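Local structure of DNMT2 (Spodoptera frugiperda, 4H0N) at residues E8-I13 / S76-P81; I35-N40 / L52-I57. The protein probably transfers a methyl group from S-adenosyl-L-methionine to C5 of cytosine 38 in the anticodon loop of tRNA(Asp), and also methylates cytosines in DNA. The protein carries 3 engineered substitutions. All blocks are in the same frame, centred on the assembly; numbering follows the deposited sequence.

In the fold
From the N terminus, strand 4-9 runs into the turn that opens contact 1, and the chain then passes through helix 15-23 and strand 27-33. Contact 2 follows: I35-N40 starts helix 37-46, and twelve residues past N40 the chain comes back as L52-I57, closing the helix-to-strand half of a beta-alpha-beta unit. Only after helix 62-67 and strand 72-75 does S76-P81 close contact 1, so contact 2 is nested inside it. Both sit along the parallel part of the central sheet, and both touch the bound S-adenosyl-L-homocysteine: contact 1 at the homocysteine and the base, contact 2 mainly around the adenine. They meet directly where Y10 packs on I57.

Contact 1. Residues E8-I13 / S76-P81; sequences ELYSGI and SPPCQP. With SAH (S-adenosyl-L-homocysteine), chain E.
Y10 and P77 make the main apolar contact here: the proline lies over one face of the tyrosine ring, its CA 3.6 Å from the ring centroid and 13° off the normal, a CH-pi contact. P77 CB reaches toward one side of the ring, 3.5 Å from Y10 CE1. P78 lies on the same side of the ring plane, but its CD comes in obliquely, 3.5 Å from Y10 CD2, so the two successive prolines meet different atoms of the ring. Y10 CG stays beside its backbone N, and this swings the ring across to the prolines.

Both segments belong to the Rossmann-like sheet of class I methyltransferases. E8-I13 is the end of strand 4-9 and the turn after it; S76-P81 is the loop after strand 72-75 and carries the Pro-Cys-Gln sequence of the C5-methyltransferases, whose C79 is probably the active-site cysteine.

No hydrogen bond joins the two segments; both bond to S-adenosyl-L-homocysteine instead. S76 OG accepts from the amino N of the ligand at 2.6 Å; its chi1 of 44° tucks the hydroxyl between backbone N and carbonyl carbon. From the other segment, I13 N donates to a carboxylate oxygen, SAH O, at 3.0 Å with an N-H...O angle of 156°. G12 lies beside this carboxylate, and its N is held by D34 OD1.

The ribose oxygen SAH O4' makes a van der Waals approach in plane at the edge of the Y10 ring. Separately, P78 CG packs 3.7 Å from SAH C8 of the adenine.

Contact 2. Residues I35-N40 / L52-I57; sequences INTVAN and LLNRNI. With SAH (S-adenosyl-L-homocysteine), chain E.
L52 sets its two methyls against N40, joining the first turn of helix 37-46 to the edge strand 52-53 within the beta-alpha-beta unit that continues from strand 27-33. L52 CG stands anti to its own backbone N (chi1 163°), which sends the branch toward the helix: CD2 comes within 3.7 Å of N40 CB and also meets the N40 backbone O, while CD1 lies against N40 OD1. The other end of that amide is committed to the chain before the helix, since N40 ND2 is hydrogen-bonded to D34 O. N54, at the centre of an inverse gamma turn, sets its amide plane 78° from that of N40. The two groups meet without a hydrogen bond, and N54 ND2 also lies 3.6 Å from the methyl T37 CG2.

At the helix start N36 is the N-cap, its OD1 accepting from A39 N at 2.9 Å, with the donor tilted somewhat from the carbonyl plane.

I35 divides its branches. CG2 turns to the backbone of R55, whereas CG1, placed between backbone N and carbonyl carbon, carries CD1 over one face of the adenine, 3.8 Å from SAH C5. I57 CD1 comes from the other side of the base plane, near the C2–N1 edge, 3.5 Å from SAH C2. At the rim of the base, I57 N donates to SAH N1 at 3.2 Å with an N-H...N angle of 145°.

Contact 1. Residues E8-I13 / S76-P81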
loop_
_atom_site.group_PDB
_atom_site.type_symbol
_atom_site.label_atom_id
_atom_site.label_comp_id
_atom_site.label_asym_id
_atom_site.label_seq_id
_atom_site.Cartn_x
_atom_site.Cartn_y
_atom_site.Cartn_z
ATOM N N GLU A 8 1.971 -13.754 -7.131
ATOM C CA GLU A 8 1.705 -12.576 -6.320
ATOM C C GLU A 8 1.818 -12.922 -4.837
ATOM O O GLU A 8 0.911 -13.523 -4.267
ATOM C CB GLU A 8 0.313 -12.046 -6.646
ATOM C CG GLU A 8 -0.066 -10.756 -5.962
ATOM C CD GLU A 8 -1.521 -10.419 -6.196
ATOM O OE1 GLU A 8 -1.937 -9.289 -5.854
ATOM O OE2 GLU A 8 -2.250 -11.294 -6.721
ATOM N N LEU A 9 2.937 -12.544 -4.225
ATOM C CA LEU A 9 3.220 -12.897 -2.835
ATOM C C LEU A 9 2.812 -11.800 -1.873
ATOM O O LEU A 9 2.956 -10.615 -2.180
ATOM C CB LEU A 9 4.704 -13.167 -2.654
ATOM C CG LEU A 9 5.297 -14.242 -3.550
ATOM C CD1 LEU A 9 6.770 -14.406 -3.221
ATOM C CD2 LEU A 9 4.530 -15.542 -3.365
ATOM N N TYR A 10 2.340 -12.203 -0.696
ATOM C CA TYR A 10 1.766 -11.273 0.266
ATOM C C TYR A 10 0.669 -10.482 -0.440
ATOM O O TYR A 10 0.627 -9.253 -0.383
ATOM C CB TYR A 10 2.840 -10.350 0.830
ATOM C CG TYR A 10 4.091 -11.076 1.271
ATOM C CD1 TYR A 10 5.188 -11.183 0.428
ATOM C CD2 TYR A 10 4.178 -11.654 2.531
ATOM C CE1 TYR A 10 6.339 -11.841 0.828
ATOM C CE2 TYR A 10 5.322 -12.310 2.941
ATOM C CZ TYR A 10 6.403 -12.402 2.083
ATOM O OH TYR A 10 7.557 -13.060 2.473
ATOM N N SER A 11 -0.215 -11.224 -1.105
ATOM C CA SER A 11 -1.198 -10.667 -2.024
ATOM C C SER A 11 -2.163 -9.665 -1.396
ATOM O O SER A 11 -2.645 -8.764 -2.081
ATOM C CB SER A 11 -1.986 -11.794 -2.697
ATOM O OG SER A 11 -2.669 -12.573 -1.736
ATOM N N GLY A 12 -2.444 -9.826 -0.106
ATOM C CA GLY A 12 -3.372 -8.957 0.600
ATOM C C GLY A 12 -4.745 -8.929 -0.042
ATOM O O GLY A 12 -5.304 -9.976 -0.365
ATOM N N ILE A 13 -5.292 -7.732 -0.236
ATOM C CA ILE A 13 -6.574 -7.596 -0.921
ATOM C C ILE A 13 -6.379 -7.478 -2.435
ATOM O O ILE A 13 -7.336 -7.263 -3.179
ATOM C CB ILE A 13 -7.409 -6.399 -0.397
ATOM C CG1 ILE A 13 -6.758 -5.076 -0.800
ATOM C CG2 ILE A 13 -7.609 -6.488 1.111
ATOM C CD1 ILE A 13 -7.514 -3.866 -0.330
ATOM N N SER A 76 4.892 -7.689 -1.777
ATOM C CA SER A 76 5.035 -6.620 -0.801
ATOM C C SER A 76 5.148 -7.190 0.611
ATOM O O SER A 76 4.203 -7.112 1.394
ATOM C CB SER A 76 3.873 -5.623 -0.905
ATOM O OG SER A 76 2.631 -6.289 -1.041
ATOM N N PRO A 77 6.319 -7.765 0.935
ATOM C CA PRO A 77 6.562 -8.387 2.241
ATOM C C PRO A 77 6.508 -7.373 3.379
ATOM O O PRO A 77 7.154 -6.328 3.302
ATOM C CB PRO A 77 7.975 -8.961 2.098
ATOM C CG PRO A 77 8.613 -8.149 1.025
ATOM C CD PRO A 77 7.512 -7.807 0.072
ATOM N N PRO A 78 5.742 -7.685 4.434
ATOM C CA PRO A 78 5.530 -6.788 5.570
ATOM C C PRO A 78 6.779 -6.666 6.430
ATOM O O PRO A 78 7.650 -7.536 6.378
ATOM C CB PRO A 78 4.439 -7.503 6.360
ATOM C CG PRO A 78 4.679 -8.943 6.075
ATOM C CD PRO A 78 5.081 -8.987 4.636
ATOM N N CYS A 79 6.847 -5.630 7.252
ATOM C CA CYS A 79 7.932 -5.492 8.209
ATOM C C CYS A 79 7.542 -6.144 9.526
ATOM O O CYS A 79 6.751 -5.630 10.288
ATOM C CB CYS A 79 8.224 -4.029 8.443
ATOM S SG CYS A 79 9.875 -3.622 8.986
ATOM N N GLN A 80 8.148 -7.287 9.772
ATOM C CA GLN A 80 7.860 -8.101 10.908
ATOM C C GLN A 80 9.177 -8.436 11.510
ATOM O O GLN A 80 10.180 -8.399 10.838
ATOM C CB GLN A 80 7.166 -9.359 10.472
ATOM C CG GLN A 80 5.741 -9.135 10.092
ATOM C CD GLN A 80 5.028 -10.425 9.853
ATOM O OE1 GLN A 80 5.395 -11.174 8.982
ATOM N NE2 GLN A 80 3.986 -10.677 10.610
ATOM N N PRO A 81 9.171 -8.727 12.794
ATOM C CA PRO A 81 10.389 -9.002 13.541
ATOM C C PRO A 81 11.035 -10.335 13.252
ATOM O O PRO A 81 10.408 -11.253 12.801
ATOM C CB PRO A 81 9.917 -8.971 14.987
ATOM C CG PRO A 81 8.447 -9.072 14.925
ATOM C CD PRO A 81 8.079 -8.353 13.688
HETATM N N SAH E . 0.092 -5.651 -0.994
HETATM C CA SAH E . -1.009 -6.373 -0.366
HETATM C CB SAH E . -0.727 -6.739 1.097
HETATM C CG SAH E . 0.597 -6.296 1.713
HETATM S SD SAH E . 0.503 -6.269 3.525
HETATM C C SAH E . -2.343 -5.633 -0.516
HETATM O O SAH E . -3.186 -5.641 0.383
HETATM O OXT SAH E . -2.619 -5.019 -1.545
HETATM C "C5'" SAH E . 1.290 -7.894 3.688
HETATM C "C4'" SAH E . 0.309 -9.063 3.781
HETATM O "O4'" SAH E . 1.017 -10.280 3.640
HETATM C "C3'" SAH E . -0.435 -9.145 5.108
HETATM O "O3'" SAH E . -1.803 -8.867 4.904
HETATM C "C2'" SAH E . -0.253 -10.573 5.600
HETATM O "O2'" SAH E . -1.494 -11.202 5.826
HETATM C "C1'" SAH E . 0.480 -11.286 4.478
HETATM N N9 SAH E . 1.559 -12.156 4.990
HETATM C C8 SAH E . 2.434 -11.878 6.009
HETATM N N7 SAH E . 3.268 -12.932 6.164
HETATM C C5 SAH E . 2.939 -13.883 5.261
HETATM C C6 SAH E . 3.460 -15.143 4.989
HETATM N N6 SAH E . 4.485 -15.614 5.694
HETATM N N1 SAH E . 2.905 -15.905 3.981
HETATM C C2 SAH E . 1.840 -15.416 3.251
HETATM N N3 SAH E . 1.326 -14.165 3.527
HETATM C C4 SAH E . 1.866 -13.409 4.516
#

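Contact 2. Residues I35-N40 / L52-I57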
loop_
_atom_site.group_PDB
_atom_site.type_symbol
_atom_site.label_atom_id
_atom_site.label_comp_id
_atom_site.label_asym_id
_atom_site.label_seq_id
_atom_site.Cartn_x
_atom_site.Cartn_y
_atom_site.Cartn_z
ATOM N N ILE A 35 -1.653 -15.565 4.011
ATOM C CA ILE A 35 -2.138 -16.381 5.122
ATOM C C ILE A 35 -3.271 -15.723 5.898
ATOM O O ILE A 35 -3.729 -16.270 6.899
ATOM C CB ILE A 35 -1.016 -16.701 6.131
ATOM C CG1 ILE A 35 -0.455 -15.407 6.729
ATOM C CG2 ILE A 35 0.078 -17.538 5.477
ATOM C CD1 ILE A 35 0.619 -15.624 7.759
ATOM N N ASN A 36 -3.714 -14.551 5.452
ATOM C CA ASN A 36 -4.794 -13.851 6.143
ATOM C C ASN A 36 -6.175 -14.148 5.567
ATOM O O ASN A 36 -6.476 -13.784 4.432
ATOM C CB ASN A 36 -4.553 -12.343 6.172
ATOM C CG ASN A 36 -5.510 -11.627 7.102
ATOM O OD1 ASN A 36 -6.490 -11.022 6.664
ATOM N ND2 ASN A 36 -5.245 -11.716 8.400
ATOM N N THR A 37 -7.015 -14.794 6.369
ATOM C CA THR A 37 -8.326 -15.253 5.918
ATOM C C THR A 37 -9.279 -14.134 5.520
ATOM O O THR A 37 -10.077 -14.295 4.601
ATOM C CB THR A 37 -9.011 -16.137 6.975
ATOM O OG1 THR A 37 -8.575 -15.742 8.284
ATOM C CG2 THR A 37 -8.662 -17.595 6.749
ATOM N N VAL A 38 -9.214 -13.007 6.216
ATOM C CA VAL A 38 -10.086 -11.892 5.881
ATOM C C VAL A 38 -9.648 -11.283 4.563
ATOM O O VAL A 38 -10.464 -11.075 3.665
ATOM C CB VAL A 38 -10.088 -10.809 6.969
ATOM C CG1 VAL A 38 -10.843 -9.593 6.488
ATOM C CG2 VAL A 38 -10.700 -11.355 8.260
ATOM N N ALA A 39 -8.351 -11.014 4.457
ATOM C CA ALA A 39 -7.771 -10.449 3.246
ATOM C C ALA A 39 -8.043 -11.347 2.040
ATOM O O ALA A 39 -8.456 -10.871 0.979
ATOM C CB ALA A 39 -6.275 -10.230 3.426
ATOM N N ASN A 40 -7.813 -12.645 2.216
ATOM C CA ASN A 40 -8.098 -13.627 1.177
ATOM C C ASN A 40 -9.553 -13.566 0.721
ATOM O O ASN A 40 -9.842 -13.690 -0.473
ATOM C CB ASN A 40 -7.770 -15.047 1.657
ATOM C CG ASN A 40 -6.280 -15.278 1.852
ATOM O OD1 ASN A 40 -5.449 -14.543 1.322
ATOM N ND2 ASN A 40 -5.939 -16.308 2.618
ATOM N N LEU A 52 -5.836 -18.609 -5.412
ATOM C CA LEU A 52 -5.438 -17.991 -4.154
ATOM C C LEU A 52 -5.161 -19.053 -3.096
ATOM O O LEU A 52 -6.024 -19.873 -2.782
ATOM C CB LEU A 52 -6.517 -17.018 -3.682
ATOM C CG LEU A 52 -6.508 -16.551 -2.225
ATOM C CD1 LEU A 52 -5.248 -15.762 -1.890
ATOM C CD2 LEU A 52 -7.755 -15.728 -1.957
ATOM N N LEU A 53 -3.950 -19.030 -2.548
ATOM C CA LEU A 53 -3.523 -20.065 -1.615
ATOM C C LEU A 53 -3.281 -19.537 -0.206
ATOM O O LEU A 53 -2.461 -18.646 0.005
ATOM C CB LEU A 53 -2.265 -20.748 -2.143
ATOM C CG LEU A 53 -2.385 -21.063 -3.634
ATOM C CD1 LEU A 53 -1.070 -21.553 -4.184
ATOM C CD2 LEU A 53 -3.486 -22.079 -3.891
ATOM N N ASN A 54 -4.012 -20.088 0.757
ATOM C CA ASN A 54 -3.734 -19.835 2.161
ATOM C C ASN A 54 -2.521 -20.676 2.543
ATOM O O ASN A 54 -2.664 -21.816 2.979
ATOM C CB ASN A 54 -4.943 -20.201 3.025
ATOM C CG ASN A 54 -4.871 -19.605 4.422
ATOM O OD1 ASN A 54 -3.805 -19.557 5.036
ATOM N ND2 ASN A 54 -6.012 -19.140 4.926
ATOM N N ARG A 55 -1.330 -20.116 2.347
ATOM C CA ARG A 55 -0.080 -20.837 2.569
ATOM C C ARG A 55 1.034 -19.896 3.009
ATOM O O ARG A 55 1.095 -18.744 2.581
ATOM C CB ARG A 55 0.339 -21.590 1.301
ATOM C CG ARG A 55 1.741 -22.190 1.355
ATOM C CD ARG A 55 2.004 -23.142 0.192
ATOM N NE ARG A 55 0.970 -24.169 0.083
ATOM C CZ ARG A 55 0.293 -24.445 -1.027
ATOM N NH1 ARG A 55 0.517 -23.757 -2.135
ATOM N NH2 ARG A 55 -0.619 -25.411 -1.020
ATOM N N ASN A 56 1.906 -20.390 3.883
ATOM C CA ASN A 56 3.112 -19.666 4.251
ATOM C C ASN A 56 4.088 -19.536 3.084
ATOM O O ASN A 56 4.303 -20.486 2.330
ATOM C CB ASN A 56 3.808 -20.363 5.416
ATOM C CG ASN A 56 4.308 -19.386 6.460
ATOM O OD1 ASN A 56 5.333 -18.728 6.270
ATOM N ND2 ASN A 56 3.580 -19.282 7.573
ATOM N N ILE A 57 4.683 -18.359 2.944
ATOM C CA ILE A 57 5.691 -18.130 1.917
ATOM C C ILE A 57 6.829 -19.151 2.036
ATOM O O ILE A 57 7.415 -19.562 1.035
ATOM C CB ILE A 57 6.223 -16.666 1.968
ATOM C CG1 ILE A 57 5.726 -15.869 0.762
ATOM C CG2 ILE A 57 7.746 -16.618 2.021
ATOM C CD1 ILE A 57 4.221 -15.722 0.681
HETATM N N SAH E . 0.092 -5.651 -0.994
HETATM C CA SAH E . -1.009 -6.373 -0.366
HETATM C CB SAH E . -0.727 -6.739 1.097
HETATM C CG SAH E . 0.597 -6.296 1.713
HETATM S SD SAH E . 0.503 -6.269 3.525
HETATM C C SAH E . -2.343 -5.633 -0.516
HETATM O O SAH E . -3.186 -5.641 0.383
HETATM O OXT SAH E . -2.619 -5.019 -1.545
HETATM C "C5'" SAH E . 1.290 -7.894 3.688
HETATM C "C4'" SAH E . 0.309 -9.063 3.781
HETATM O "O4'" SAH E . 1.017 -10.280 3.640
HETATM C "C3'" SAH E . -0.435 -9.145 5.108
HETATM O "O3'" SAH E . -1.803 -8.867 4.904
HETATM C "C2'" SAH E . -0.253 -10.573 5.600
HETATM O "O2'" SAH E . -1.494 -11.202 5.826
HETATM C "C1'" SAH E . 0.480 -11.286 4.478
HETATM N N9 SAH E . 1.559 -12.156 4.990
HETATM C C8 SAH E . 2.434 -11.878 6.009
HETATM N N7 SAH E . 3.268 -12.932 6.164
HETATM C C5 SAH E . 2.939 -13.883 5.261
HETATM C C6 SAH E . 3.460 -15.143 4.989
HETATM N N6 SAH E . 4.485 -15.614 5.694
HETATM N N1 SAH E . 2.905 -15.905 3.981
HETATM C C2 SAH E . 1.840 -15.416 3.251
HETATM N N3 SAH E . 1.326 -14.165 3.527
HETATM C C4 SAH E . 1.866 -13.409 4.516
#